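Local coordinates for protein xyloglucanase (Paenibacillus pabuli, PDB 2JEP) that hydrolyses xyloglucan of the plant cell wall as a family 5 endo-acting glycoside hydrolase, probably by the retaining mechanism of that family, at residues I75-A80 against N379-Q384; Q114-A119 against L124-N129; S179-F184 against I321-S326; A54-T59 against T63-P68; A81-I86 against A372-S377. All coordinates share one frame; numbering follows the deposited sequence. Where two conformers were deposited one is given.

Interaction 1: residues I75-A80 against N379-Q384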
# COMPACT_ATOMS: atom_id res chain seq x y z
N ILE A 75 -15.46 5.68 -6.39
CA ILE A 75 -15.36 4.56 -5.47
C ILE A 75 -16.49 3.55 -5.72
O ILE A 75 -16.27 2.33 -5.68
CB ILE A 75 -15.36 5.05 -4.01
CG1 ILE A 75 -14.19 6.03 -3.75
CG2 ILE A 75 -15.29 3.87 -3.05
CD1 ILE A 75 -12.80 5.55 -4.25
N LYS A 76 -17.68 4.05 -6.07
CA LYS A 76 -18.77 3.15 -6.42
C LYS A 76 -18.46 2.34 -7.67
O LYS A 76 -18.83 1.16 -7.74
CB LYS A 76 -20.08 3.93 -6.57
CG LYS A 76 -20.64 4.40 -5.25
CD LYS A 76 -21.96 5.14 -5.43
CE LYS A 76 -22.59 5.50 -4.09
NZ LYS A 76 -23.56 6.64 -4.20
N LYS A 77 -17.79 2.95 -8.63
CA LYS A 77 -17.40 2.25 -9.86
C LYS A 77 -16.39 1.14 -9.58
O LYS A 77 -16.49 0.03 -10.11
CB LYS A 77 -16.85 3.26 -10.86
CG LYS A 77 -16.64 2.76 -12.27
CD LYS A 77 -17.96 2.58 -13.00
CE LYS A 77 -17.73 1.97 -14.37
NZ LYS A 77 -19.01 1.77 -15.10
N VAL A 78 -15.42 1.45 -8.72
CA VAL A 78 -14.41 0.46 -8.34
C VAL A 78 -15.09 -0.72 -7.60
O VAL A 78 -14.79 -1.90 -7.86
CB VAL A 78 -13.30 1.14 -7.50
CG1 VAL A 78 -12.38 0.12 -6.88
CG2 VAL A 78 -12.52 2.12 -8.36
N LYS A 79 -16.01 -0.41 -6.68
CA LYS A 79 -16.77 -1.46 -6.00
C LYS A 79 -17.56 -2.32 -7.02
O LYS A 79 -17.62 -3.54 -6.91
CB LYS A 79 -17.72 -0.84 -4.97
CG LYS A 79 -18.75 -1.78 -4.34
CD LYS A 79 -19.56 -1.04 -3.33
CE LYS A 79 -20.76 -1.85 -2.86
NZ LYS A 79 -21.56 -1.11 -1.82
N ALA A 80 -18.20 -1.66 -7.98
CA ALA A 80 -19.00 -2.37 -8.99
C ALA A 80 -18.14 -3.33 -9.81
O ALA A 80 -18.63 -4.34 -10.31
CB ALA A 80 -19.75 -1.36 -9.90
N ASN A 379 -15.69 8.04 -14.98
CA ASN A 379 -16.01 6.80 -14.33
C ASN A 379 -16.36 5.76 -15.31
O ASN A 379 -17.35 5.04 -15.14
CB ASN A 379 -17.15 6.94 -13.33
CG ASN A 379 -16.79 7.83 -12.26
OD1 ASN A 379 -15.73 7.67 -11.73
ND2 ASN A 379 -17.60 8.89 -12.00
N THR A 380 -15.49 5.61 -16.30
CA THR A 380 -15.62 4.51 -17.19
C THR A 380 -14.46 3.56 -16.97
O THR A 380 -13.38 3.94 -16.49
CB THR A 380 -15.64 4.98 -18.65
OG1 THR A 380 -14.46 5.73 -18.92
CG2 THR A 380 -16.91 5.83 -18.92
N VAL A 381 -14.70 2.32 -17.29
CA VAL A 381 -13.64 1.32 -17.30
C VAL A 381 -12.77 1.51 -18.52
O VAL A 381 -13.30 1.63 -19.62
CB VAL A 381 -14.25 -0.10 -17.34
CG1 VAL A 381 -13.17 -1.16 -17.50
CG2 VAL A 381 -15.10 -0.37 -16.07
N THR A 382 -11.45 1.50 -18.35
CA THR A 382 -10.55 1.56 -19.48
C THR A 382 -9.75 0.27 -19.72
O THR A 382 -9.16 0.10 -20.79
CB THR A 382 -9.54 2.71 -19.32
OG1 THR A 382 -8.91 2.55 -18.05
CG2 THR A 382 -10.25 4.08 -19.41
N GLN A 383 -9.74 -0.64 -18.74
CA GLN A 383 -8.99 -1.90 -18.84
C GLN A 383 -9.81 -3.07 -18.33
O GLN A 383 -9.50 -3.69 -17.34
CB GLN A 383 -7.67 -1.78 -18.07
CG GLN A 383 -6.76 -0.67 -18.55
CD GLN A 383 -6.16 -0.90 -19.93
OE1 GLN A 383 -6.16 -2.02 -20.46
NE2 GLN A 383 -5.62 0.17 -20.52
N GLN A 384 -10.90 -3.36 -19.04
CA GLN A 384 -11.79 -4.44 -18.62
C GLN A 384 -11.06 -5.77 -18.53
O GLN A 384 -11.32 -6.57 -17.63
CB GLN A 384 -12.95 -4.60 -19.63
CG GLN A 384 -13.99 -5.57 -19.19
CD GLN A 384 -14.73 -5.07 -18.01
OE1 GLN A 384 -15.34 -3.99 -18.08
NE2 GLN A 384 -14.69 -5.81 -16.86
O HOH W 1 -17.74 1.55 -17.94
O HOH W 2 -20.15 4.77 -15.05

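Interaction 2: residues Q114-A119 against L124-N129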
# COMPACT_ATOMS: atom_id res chain seq x y z
N GLN A 114 -13.62 12.59 4.55
CA GLN A 114 -14.66 12.50 3.53
C GLN A 114 -14.34 11.39 2.51
O GLN A 114 -15.21 10.61 2.14
CB GLN A 114 -14.83 13.87 2.86
CG GLN A 114 -16.07 13.99 2.01
CD GLN A 114 -17.35 14.21 2.80
OE1 GLN A 114 -18.41 14.46 2.22
NE2 GLN A 114 -17.27 14.11 4.12
N VAL A 115 -13.10 11.32 2.07
CA VAL A 115 -12.71 10.34 1.09
C VAL A 115 -12.78 8.92 1.68
O VAL A 115 -13.27 7.98 1.02
CB VAL A 115 -11.33 10.67 0.51
CG1 VAL A 115 -10.83 9.58 -0.46
CG2 VAL A 115 -11.39 12.03 -0.23
N VAL A 116 -12.31 8.76 2.92
CA VAL A 116 -12.48 7.49 3.62
C VAL A 116 -13.95 7.09 3.61
O VAL A 116 -14.30 5.94 3.33
CB VAL A 116 -11.93 7.57 5.05
CG1 VAL A 116 -12.48 6.40 5.91
CG2 VAL A 116 -10.42 7.60 5.03
N ASP A 117 -14.83 8.04 3.95
CA ASP A 117 -16.24 7.72 4.01
C ASP A 117 -16.82 7.27 2.67
O ASP A 117 -17.74 6.45 2.62
CB ASP A 117 -17.03 8.92 4.53
CG ASP A 117 -16.87 9.16 6.01
OD1 ASP A 117 -16.38 8.25 6.72
OD2 ASP A 117 -17.33 10.26 6.45
N TYR A 118 -16.31 7.79 1.55
CA TYR A 118 -16.80 7.33 0.25
C TYR A 118 -16.69 5.82 0.12
O TYR A 118 -17.54 5.20 -0.47
CB TYR A 118 -16.02 7.94 -0.92
CG TYR A 118 -16.07 9.45 -1.08
CD1 TYR A 118 -17.00 10.22 -0.45
CD2 TYR A 118 -15.13 10.10 -1.88
CE1 TYR A 118 -17.00 11.62 -0.59
CE2 TYR A 118 -15.15 11.46 -2.04
CZ TYR A 118 -16.07 12.22 -1.38
OH TYR A 118 -16.03 13.59 -1.54
N ALA A 119 -15.61 5.26 0.65
CA ALA A 119 -15.37 3.80 0.62
C ALA A 119 -16.01 3.10 1.81
O ALA A 119 -16.69 2.07 1.66
CB ALA A 119 -13.86 3.50 0.58
N LEU A 124 -16.86 -1.13 2.10
CA LEU A 124 -15.54 -1.60 1.69
C LEU A 124 -14.56 -1.55 2.86
O LEU A 124 -14.74 -0.77 3.78
CB LEU A 124 -15.02 -0.69 0.57
CG LEU A 124 -15.88 -0.70 -0.69
CD1 LEU A 124 -15.47 0.42 -1.63
CD2 LEU A 124 -15.82 -2.05 -1.43
N TYR A 125 -13.52 -2.38 2.80
CA TYR A 125 -12.37 -2.21 3.65
C TYR A 125 -11.58 -1.02 3.11
O TYR A 125 -11.54 -0.78 1.89
CB TYR A 125 -11.49 -3.46 3.64
CG TYR A 125 -11.99 -4.52 4.59
CD1 TYR A 125 -13.00 -5.42 4.22
CD2 TYR A 125 -11.48 -4.62 5.87
CE1 TYR A 125 -13.48 -6.36 5.12
CE2 TYR A 125 -11.95 -5.56 6.75
CZ TYR A 125 -12.93 -6.42 6.38
OH TYR A 125 -13.38 -7.37 7.31
N VAL A 126 -10.94 -0.29 4.02
CA VAL A 126 -10.23 0.92 3.68
C VAL A 126 -8.92 0.93 4.44
O VAL A 126 -8.91 0.64 5.64
CB VAL A 126 -11.03 2.18 4.07
CG1 VAL A 126 -10.30 3.45 3.62
CG2 VAL A 126 -12.44 2.12 3.50
N ILE A 127 -7.82 1.26 3.74
CA ILE A 127 -6.52 1.42 4.37
C ILE A 127 -6.08 2.87 4.17
O ILE A 127 -6.13 3.37 3.04
CB ILE A 127 -5.47 0.50 3.71
CG1 ILE A 127 -5.87 -0.98 3.79
CG2 ILE A 127 -4.06 0.76 4.31
CD1 ILE A 127 -5.07 -1.90 2.87
N ILE A 128 -5.67 3.55 5.24
CA ILE A 128 -5.07 4.89 5.14
C ILE A 128 -3.66 4.82 5.72
O ILE A 128 -3.40 4.10 6.68
CB ILE A 128 -5.88 6.00 5.83
CG1 ILE A 128 -6.10 5.73 7.32
CG2 ILE A 128 -7.16 6.20 5.08
CD1 ILE A 128 -6.84 6.86 8.04
N ASN A 129 -2.73 5.57 5.13
CA ASN A 129 -1.32 5.50 5.53
C ASN A 129 -0.70 6.89 5.71
O ASN A 129 -1.42 7.90 5.71
CB ASN A 129 -0.54 4.64 4.53
CG ASN A 129 -0.31 5.32 3.20
OD1 ASN A 129 -0.66 6.48 3.02
ND2 ASN A 129 0.32 4.61 2.26

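Interaction 3: residues S179-F184 against I321-S326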
# COMPACT_ATOMS: atom_id res chain seq x y z
N SER A 179 1.16 2.08 8.88
CA SER A 179 2.06 2.97 9.60
C SER A 179 2.79 3.97 8.73
O SER A 179 3.04 5.11 9.15
CB SER A 179 3.08 2.14 10.34
OG SER A 179 3.84 1.34 9.45
N MET A 180 3.15 3.51 7.54
CA MET A 180 3.95 4.30 6.60
C MET A 180 3.99 3.48 5.32
O MET A 180 3.37 2.41 5.25
CB MET A 180 5.34 4.59 7.18
CG MET A 180 6.09 3.34 7.59
SD MET A 180 7.30 3.65 8.91
CE MET A 180 8.04 2.04 9.08
N ASN A 181 4.65 4.02 4.30
CA ASN A 181 4.59 3.43 2.97
C ASN A 181 5.88 2.67 2.66
O ASN A 181 6.07 1.56 3.17
CB ASN A 181 4.21 4.52 1.95
CG ASN A 181 4.16 4.01 0.53
OD1 ASN A 181 3.59 2.94 0.30
ND2 ASN A 181 4.74 4.76 -0.42
N GLU A 182 6.75 3.27 1.85
CA GLU A 182 8.01 2.67 1.42
C GLU A 182 9.14 3.47 2.06
O GLU A 182 9.43 4.59 1.65
CB GLU A 182 8.15 2.71 -0.10
CG GLU A 182 7.07 1.90 -0.80
CD GLU A 182 7.12 1.98 -2.32
OE1 GLU A 182 7.81 2.87 -2.88
OE2 GLU A 182 6.44 1.13 -2.96
N VAL A 183 9.70 2.90 3.12
CA VAL A 183 10.62 3.60 4.03
C VAL A 183 11.99 2.94 3.95
O VAL A 183 12.16 1.75 4.22
CB VAL A 183 10.02 3.61 5.45
CG1 VAL A 183 11.01 4.06 6.52
CG2 VAL A 183 8.77 4.52 5.46
N PHE A 184 12.95 3.73 3.49
CA PHE A 184 14.34 3.33 3.37
C PHE A 184 15.18 4.60 3.23
O PHE A 184 14.67 5.71 3.43
CB PHE A 184 14.58 2.30 2.24
CG PHE A 184 14.51 2.83 0.81
CD1 PHE A 184 13.53 3.71 0.37
CD2 PHE A 184 15.40 2.31 -0.12
CE1 PHE A 184 13.51 4.12 -0.99
CE2 PHE A 184 15.36 2.70 -1.45
CZ PHE A 184 14.42 3.61 -1.88
N ILE A 321 -0.26 -7.40 0.09
CA ILE A 321 0.60 -6.97 -0.99
C ILE A 321 -0.05 -5.66 -1.46
O ILE A 321 -0.93 -5.62 -2.33
CB ILE A 321 0.70 -8.00 -2.12
CG1 ILE A 321 1.19 -9.35 -1.56
CG2 ILE A 321 1.59 -7.47 -3.24
CD1 ILE A 321 2.56 -9.36 -0.88
N GLY A 322 0.34 -4.58 -0.79
CA GLY A 322 -0.40 -3.33 -0.87
C GLY A 322 -0.35 -2.59 -2.18
O GLY A 322 -1.13 -1.68 -2.39
N GLU A 323 0.60 -2.97 -3.04
CA GLU A 323 0.69 -2.46 -4.42
C GLU A 323 1.27 -3.54 -5.30
O GLU A 323 2.23 -4.20 -4.92
CB GLU A 323 1.64 -1.25 -4.51
CG GLU A 323 1.27 -0.07 -3.64
CD GLU A 323 2.22 1.10 -3.73
OE1 GLU A 323 3.04 1.12 -4.67
OE2 GLU A 323 2.11 2.00 -2.86
N PHE A 324 0.70 -3.67 -6.50
CA PHE A 324 1.31 -4.43 -7.57
C PHE A 324 0.70 -3.91 -8.88
O PHE A 324 -0.39 -3.33 -8.88
CB PHE A 324 1.05 -5.94 -7.45
CG PHE A 324 -0.36 -6.35 -7.78
CD1 PHE A 324 -1.34 -6.31 -6.83
CD2 PHE A 324 -0.70 -6.81 -9.04
CE1 PHE A 324 -2.64 -6.66 -7.15
CE2 PHE A 324 -1.98 -7.17 -9.34
CZ PHE A 324 -2.96 -7.09 -8.42
N GLY A 325 1.36 -4.18 -10.00
CA GLY A 325 0.84 -3.81 -11.30
C GLY A 325 1.94 -3.62 -12.32
O GLY A 325 3.14 -3.70 -11.99
N SER A 326 1.53 -3.32 -13.55
CA SER A 326 2.46 -3.11 -14.65
C SER A 326 2.03 -1.94 -15.52
O SER A 326 0.83 -1.73 -15.75
CB SER A 326 2.67 -4.38 -15.46
OG SER A 326 1.47 -4.86 -16.02
O HOH W 3 3.97 3.96 -3.07
O HOH W 4 5.32 2.48 -5.14

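Interaction 4: residues A54-T59 against T63-P68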
# COMPACT_ATOMS: atom_id res chain seq x y z
N ALA A 54 -0.45 12.97 -3.41
CA ALA A 54 0.15 13.91 -4.35
C ALA A 54 0.48 15.21 -3.65
O ALA A 54 -0.26 15.64 -2.77
CB ALA A 54 -0.81 14.15 -5.51
N ALA A 55 1.68 15.71 -3.96
CA ALA A 55 2.20 16.91 -3.34
C ALA A 55 3.17 17.57 -4.27
O ALA A 55 3.92 16.89 -5.00
CB ALA A 55 2.89 16.56 -2.01
N VAL A 56 3.16 18.91 -4.25
CA VAL A 56 4.18 19.67 -4.98
C VAL A 56 4.72 20.76 -4.08
O VAL A 56 3.96 21.49 -3.45
CB VAL A 56 3.67 20.27 -6.32
CG1 VAL A 56 4.75 21.16 -6.96
CG2 VAL A 56 3.27 19.17 -7.29
N ASN A 57 6.05 20.85 -4.03
CA ASN A 57 6.77 21.74 -3.11
C ASN A 57 6.22 21.73 -1.67
O ASN A 57 6.04 22.77 -1.00
CB ASN A 57 7.01 23.14 -3.70
CG ASN A 57 5.74 23.88 -4.05
OD1 ASN A 57 5.63 24.46 -5.15
ND2 ASN A 57 4.79 23.89 -3.14
N GLY A 58 5.99 20.51 -1.22
CA GLY A 58 5.65 20.26 0.15
C GLY A 58 4.20 20.30 0.59
O GLY A 58 3.92 19.95 1.73
N THR A 59 3.27 20.71 -0.27
CA THR A 59 1.87 20.80 0.14
C THR A 59 1.01 19.75 -0.55
O THR A 59 0.94 19.72 -1.78
CB THR A 59 1.24 22.19 -0.09
OG1 THR A 59 1.93 23.16 0.71
CG2 THR A 59 -0.23 22.18 0.32
N THR A 63 -5.25 16.94 -6.49
CA THR A 63 -5.23 17.17 -7.92
C THR A 63 -3.86 17.48 -8.49
O THR A 63 -3.74 17.72 -9.69
CB THR A 63 -6.16 18.32 -8.30
OG1 THR A 63 -5.66 19.55 -7.73
CG2 THR A 63 -7.59 18.03 -7.86
N ALA A 64 -2.83 17.45 -7.65
CA ALA A 64 -1.52 17.97 -8.03
C ALA A 64 -0.87 17.14 -9.13
O ALA A 64 -0.01 17.63 -9.85
CB ALA A 64 -0.61 18.04 -6.80
N TRP A 65 -1.25 15.86 -9.22
CA TRP A 65 -0.67 14.97 -10.19
C TRP A 65 -1.60 14.67 -11.35
O TRP A 65 -1.42 13.69 -12.04
CB TRP A 65 -0.10 13.70 -9.52
CG TRP A 65 1.09 13.98 -8.61
CD1 TRP A 65 1.84 15.11 -8.54
CD2 TRP A 65 1.65 13.07 -7.67
NE1 TRP A 65 2.82 14.98 -7.59
CE2 TRP A 65 2.73 13.73 -7.04
CE3 TRP A 65 1.32 11.78 -7.28
CZ2 TRP A 65 3.48 13.12 -6.05
CZ3 TRP A 65 2.09 11.18 -6.31
CH2 TRP A 65 3.14 11.85 -5.70
N GLY A 66 -2.58 15.54 -11.55
CA GLY A 66 -3.39 15.50 -12.77
C GLY A 66 -4.70 14.73 -12.70
O GLY A 66 -5.47 14.75 -13.67
N ASN A 67 -5.00 14.10 -11.56
CA ASN A 67 -6.32 13.47 -11.40
C ASN A 67 -7.33 14.49 -10.89
O ASN A 67 -6.97 15.45 -10.21
CB ASN A 67 -6.25 12.28 -10.45
CG ASN A 67 -5.58 11.08 -11.09
OD1 ASN A 67 -5.93 10.69 -12.22
ND2 ASN A 67 -4.64 10.46 -10.38
N PRO A 68 -8.61 14.26 -11.18
CA PRO A 68 -9.61 15.16 -10.64
C PRO A 68 -9.83 14.95 -9.15
O PRO A 68 -9.42 13.93 -8.58
CB PRO A 68 -10.87 14.82 -11.44
CG PRO A 68 -10.63 13.53 -12.03
CD PRO A 68 -9.20 13.20 -12.00
O HOH W 5 5.22 16.68 -7.46

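Interaction 5: residues A81-I86 against A372-S377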
# COMPACT_ATOMS: atom_id res chain seq x y z
N ALA A 81 -16.85 -3.01 -9.95
CA ALA A 81 -15.91 -3.88 -10.67
C ALA A 81 -15.47 -5.09 -9.84
O ALA A 81 -14.83 -5.96 -10.41
CB ALA A 81 -14.67 -3.10 -11.12
N GLY A 82 -15.82 -5.14 -8.55
CA GLY A 82 -15.61 -6.30 -7.73
C GLY A 82 -14.56 -6.17 -6.64
O GLY A 82 -14.39 -7.08 -5.84
N PHE A 83 -13.86 -5.04 -6.60
CA PHE A 83 -12.86 -4.83 -5.56
C PHE A 83 -13.58 -4.65 -4.21
O PHE A 83 -14.60 -3.95 -4.13
CB PHE A 83 -12.01 -3.61 -5.91
CG PHE A 83 -11.19 -3.78 -7.15
CD1 PHE A 83 -9.95 -4.41 -7.09
CD2 PHE A 83 -11.62 -3.29 -8.35
CE1 PHE A 83 -9.16 -4.55 -8.21
CE2 PHE A 83 -10.84 -3.43 -9.51
CZ PHE A 83 -9.60 -4.06 -9.43
N LYS A 84 -13.01 -5.22 -3.15
CA LYS A 84 -13.61 -5.20 -1.83
C LYS A 84 -12.84 -4.34 -0.82
O LYS A 84 -13.33 -4.10 0.29
CB LYS A 84 -13.76 -6.62 -1.30
CG LYS A 84 -14.93 -7.37 -1.96
CD LYS A 84 -15.03 -8.79 -1.41
CE LYS A 84 -16.36 -9.43 -1.83
NZ LYS A 84 -16.35 -9.78 -3.28
N SER A 85 -11.65 -3.85 -1.20
CA SER A 85 -10.83 -3.02 -0.35
C SER A 85 -10.27 -1.87 -1.18
O SER A 85 -9.92 -2.05 -2.34
CB SER A 85 -9.65 -3.80 0.21
OG SER A 85 -10.08 -4.90 0.98
N ILE A 86 -10.17 -0.70 -0.56
CA ILE A 86 -9.57 0.48 -1.16
C ILE A 86 -8.41 0.93 -0.29
O ILE A 86 -8.61 1.18 0.90
CB ILE A 86 -10.59 1.65 -1.24
CG1 ILE A 86 -11.90 1.20 -1.89
CG2 ILE A 86 -9.93 2.85 -1.96
CD1 ILE A 86 -11.77 0.89 -3.35
N ALA A 372 -3.70 3.01 -14.89
CA ALA A 372 -5.12 3.08 -14.62
C ALA A 372 -5.94 1.95 -15.25
O ALA A 372 -5.68 1.53 -16.38
CB ALA A 372 -5.63 4.41 -15.13
N LEU A 373 -6.98 1.54 -14.52
CA LEU A 373 -8.00 0.65 -15.04
C LEU A 373 -9.32 1.35 -15.30
O LEU A 373 -10.23 0.75 -15.90
CB LEU A 373 -8.27 -0.52 -14.08
CG LEU A 373 -7.04 -1.25 -13.54
CD1 LEU A 373 -7.48 -2.35 -12.55
CD2 LEU A 373 -6.14 -1.80 -14.67
N PHE A 374 -9.44 2.59 -14.81
CA PHE A 374 -10.63 3.44 -14.96
C PHE A 374 -10.20 4.82 -15.43
O PHE A 374 -9.10 5.26 -15.13
CB PHE A 374 -11.34 3.61 -13.61
CG PHE A 374 -11.73 2.31 -12.97
CD1 PHE A 374 -12.98 1.74 -13.21
CD2 PHE A 374 -10.88 1.67 -12.09
CE1 PHE A 374 -13.34 0.55 -12.62
CE2 PHE A 374 -11.24 0.47 -11.49
CZ PHE A 374 -12.46 -0.09 -11.76
N ASN A 375 -11.08 5.48 -16.19
CA ASN A 375 -10.89 6.89 -16.50
C ASN A 375 -11.67 7.67 -15.46
O ASN A 375 -12.90 7.58 -15.36
CB ASN A 375 -11.29 7.26 -17.94
CG ASN A 375 -11.06 8.74 -18.23
OD1 ASN A 375 -11.54 9.59 -17.49
ND2 ASN A 375 -10.31 9.05 -19.29
N ARG A 376 -10.91 8.38 -14.62
CA ARG A 376 -11.49 9.11 -13.51
C ARG A 376 -12.25 10.35 -13.95
O ARG A 376 -13.06 10.85 -13.23
CB ARG A 376 -10.41 9.44 -12.50
CG ARG A 376 -9.79 8.20 -11.92
CD ARG A 376 -8.80 8.43 -10.79
NE ARG A 376 -8.11 7.18 -10.46
CZ ARG A 376 -7.13 7.08 -9.57
NH1 ARG A 376 -6.82 8.09 -8.79
NH2 ARG A 376 -6.47 5.95 -9.43
N SER A 377 -12.01 10.83 -15.15
CA SER A 377 -12.82 11.93 -15.68
C SER A 377 -14.26 11.58 -15.95
O SER A 377 -15.08 12.48 -15.88
CB SER A 377 -12.23 12.41 -16.99
OG SER A 377 -11.00 12.97 -16.71

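Interaction 1: residues I75-A80 against N379-Q384
Lys77 NZ donates to two waters, and each water leads on to the short antiparallel hairpin of strands 374-375 and 380-381. One is 3.1 Å from Lys77 NZ and also accepts from Val381 N. The other is 3.2 Å from Lys77 NZ and donates to Asn379 O. The amine is linked to the hairpin backbone only through these waters, not by a direct bond. The hairpin carries a G1 beta bulge, with Asn379 and Thr380 both facing Asn375. Helix 72-80 supplies Lys77 to this surface contact. Its CG stands anti to the backbone N (chi1 -169°), and the chain bends at chi2 (74°), which lays CD and CE against the bulge. Lys77 CE passes 3.2 Å from Asn379 O. Lys77 and Val381 cross at about a right angle, and CE meets one methyl branch, Val381 CG2. On the inner side of the helix, Val78 packs on Phe374. With an alanine in place of Lys77 the amine and methylenes are gone, which is likely to leave the two waters without their shared donor and the bulge uncovered on this side. The closest carbon pair here is Lys77 CE to Val381 CG2, at 3.9 Å.

Interaction 2: residues Q114-A119 against L124-N129
Leu124 starts at the carbonyl of Ala119 and runs on toward a neighbouring helix. Its CB lies 3.4 Å from Ala119 O, and CG follows close to the same oxygen. CD1 then reaches Ala119 CB at 4.1 Å and also touches Ile75 CG2. CD2 turns to Lys79 of helix 72-80. This is the return from helix to strand in a beta-alpha-beta unit of the TIM barrel, made of strand 85-88, helix 106-120 and strand 125-128. Helix and strand run nearly antiparallel, at 155°, with axes 8.6 Å apart. One backbone bond ties the turn: Leu124 N donates to Ala119 O over 3.2 Å. Beyond it the contact is wholly apolar and buried. Val126 turns its CG2 to Ala119 CB at 3.5 Å. The small alanine side chain lets the strand come close at this point. One turn back along the helix, Val116 meets both Val126 and Ile128. Val116 and Ile128 cross at about a right angle. Phe168 packs on both of them. In Ile128 a chi1 of 58° leaves CG2 anti to the carbonyl carbon, and this branch meets Val116 CG2 at 3.5 Å.

Interaction 3: residues S179-F184 against I321-S326
The C-terminal ends of the barrel strands, where family 5 enzymes have their active site, bring the loop after strand 175-178 up to strand 319-324. Asn181 and Glu182 come from the loop, and Glu323 comes from segment 321-326. Direct contact is slight, because the groups meet mainly through two waters. The first water is 2.9 Å from Asn181 ND2, which donates to it, and it donates in turn to Glu323 OE2 at 2.7 Å. The second donates to both carboxylates, to Glu182 OE2 at 2.8 Å and to Glu323 OE1 at 2.7 Å. The two glutamates arrive from opposite directions on extended chains, and their carboxylate planes differ by 36°. Glu182 OE2 and Glu323 OE1 are 3.8 Å apart. The shared water and donors from outside the segments lie around these two like-charged groups. Asn181 crosses Glu323 at about a right angle, with its amide 28° from the carboxylate plane. Asn181 OD1 is 3.6 Å from Glu323 OE2. Arg87 serves both oxygens, with NH2 hydrogen-bonded to Asn181 OD1 and NH1 in a salt bridge to Glu323 OE2. Tyr266 hydrogen-bonds to Glu323 OE1, Tyr135 to Glu182 OE1 and His264 to Glu182 OE2. The positions are consistent with the acid/base (Glu182, in the Asn-Glu pair after strand 175-178) and the nucleophile (Glu323, at the end of the barrel near strand 319-324) of retaining family 5 enzymes, the glutamate pair typical of the clan GH-A TIM barrel.

Interaction 4: residues A54-T59 against T63-P68
Trp65 lays one face of its indole against Ala54, and that is the tight part of this contact. The pair joins the start of a small beta hairpin, whose type I' turn spans Val56 to Thr59, to a type I turn from Thr63 to Gly66, all in the loop that follows barrel strand 45-48. Ala54 CA sits 3.5 Å from the centroid of the six-membered ring of Trp65, almost on the ring normal, in a CH-pi contact. Ala54 CB adds to it, 3.4 Å from Trp65 CD2. Trp65 has CG anti to its carbonyl carbon (chi1 -66°), which swings the indole back toward the hairpin. Ala64 CB closes the apolar side, 4.1 Å from Ala54 CB. The other side is looser and wet. Trp65 NE1 makes a weak bond to Ala55 O, long at 3.4 Å and bent to 130°. A water supports the same pair better. Ala55 was modelled in two conformers, and the distances to its O hold for the one given. Trp65 remains largely exposed, probably at the barrel end where family 5 enzymes bind substrate. The bridging water lies 2.9 Å from Trp65 NE1 and 2.8 Å from Ala55 O.

Interaction 5: residues A81-I86 against A372-S377
Phe374 points the edge of its ring at Ala81 and Phe83, just after helix 72-80 ends. The helix closes with a Schellman motif, in which Gly82 takes positive phi. The chain then turns into barrel strand 85-88. Phe374 comes from the hairpin strand 374-375 and packs on both Val78 of helix 72-80 and Ile387 of helix 384-393. Its CG is anti to the carbonyl carbon, and this chi1 of -57° aims CZ at Ala81. A chi2 of -90° turns the ring about its axis so that its edge faces Ala81 CB. Ala81 CB lies close to the plane of this ring, at its rim, 3.8 Å from Phe374 CZ. Phe83 has the same first torsion (chi1 near -60°) and a similar ring turn, with chi2 -84°. Its CE2 reaches Phe374 CZ at 4.3 Å, again near the plane of the Phe374 ring. The contact is apolar throughout. Trp46 of strand 45-48 meets both phenylalanine rings, and Met391 of helix 384-393 adds to the cluster. Leu373 crosses Phe83 at about a right angle, and its chain, extended beyond CG, brings Leu373 CD1 to 4.1 Å from Phe83 CZ.

Interactions 2, 3 and 5 are buried, while interactions 1 and 4 lie at the surface. Interactions 1 and 5 share the hairpin of strands 374-375 and 380-381 and pin it to one helix and its exit. Interaction 1 does so with water and a lysine, interaction 5 with aromatic and aliphatic groups. Interactions 2 and 5 meet in the barrel, where strands 85-88 and 125-128 are neighbours. Interaction 2 is aliphatic packing behind the sheet. Interaction 3, near the chain's centre, is instead polar and bridged by water. It touches interaction 2 through Asn129 and Asn181. Interaction 4 is a local loop contact, joined to interaction 5 by packing of Asn67 and Pro68 on Arg376.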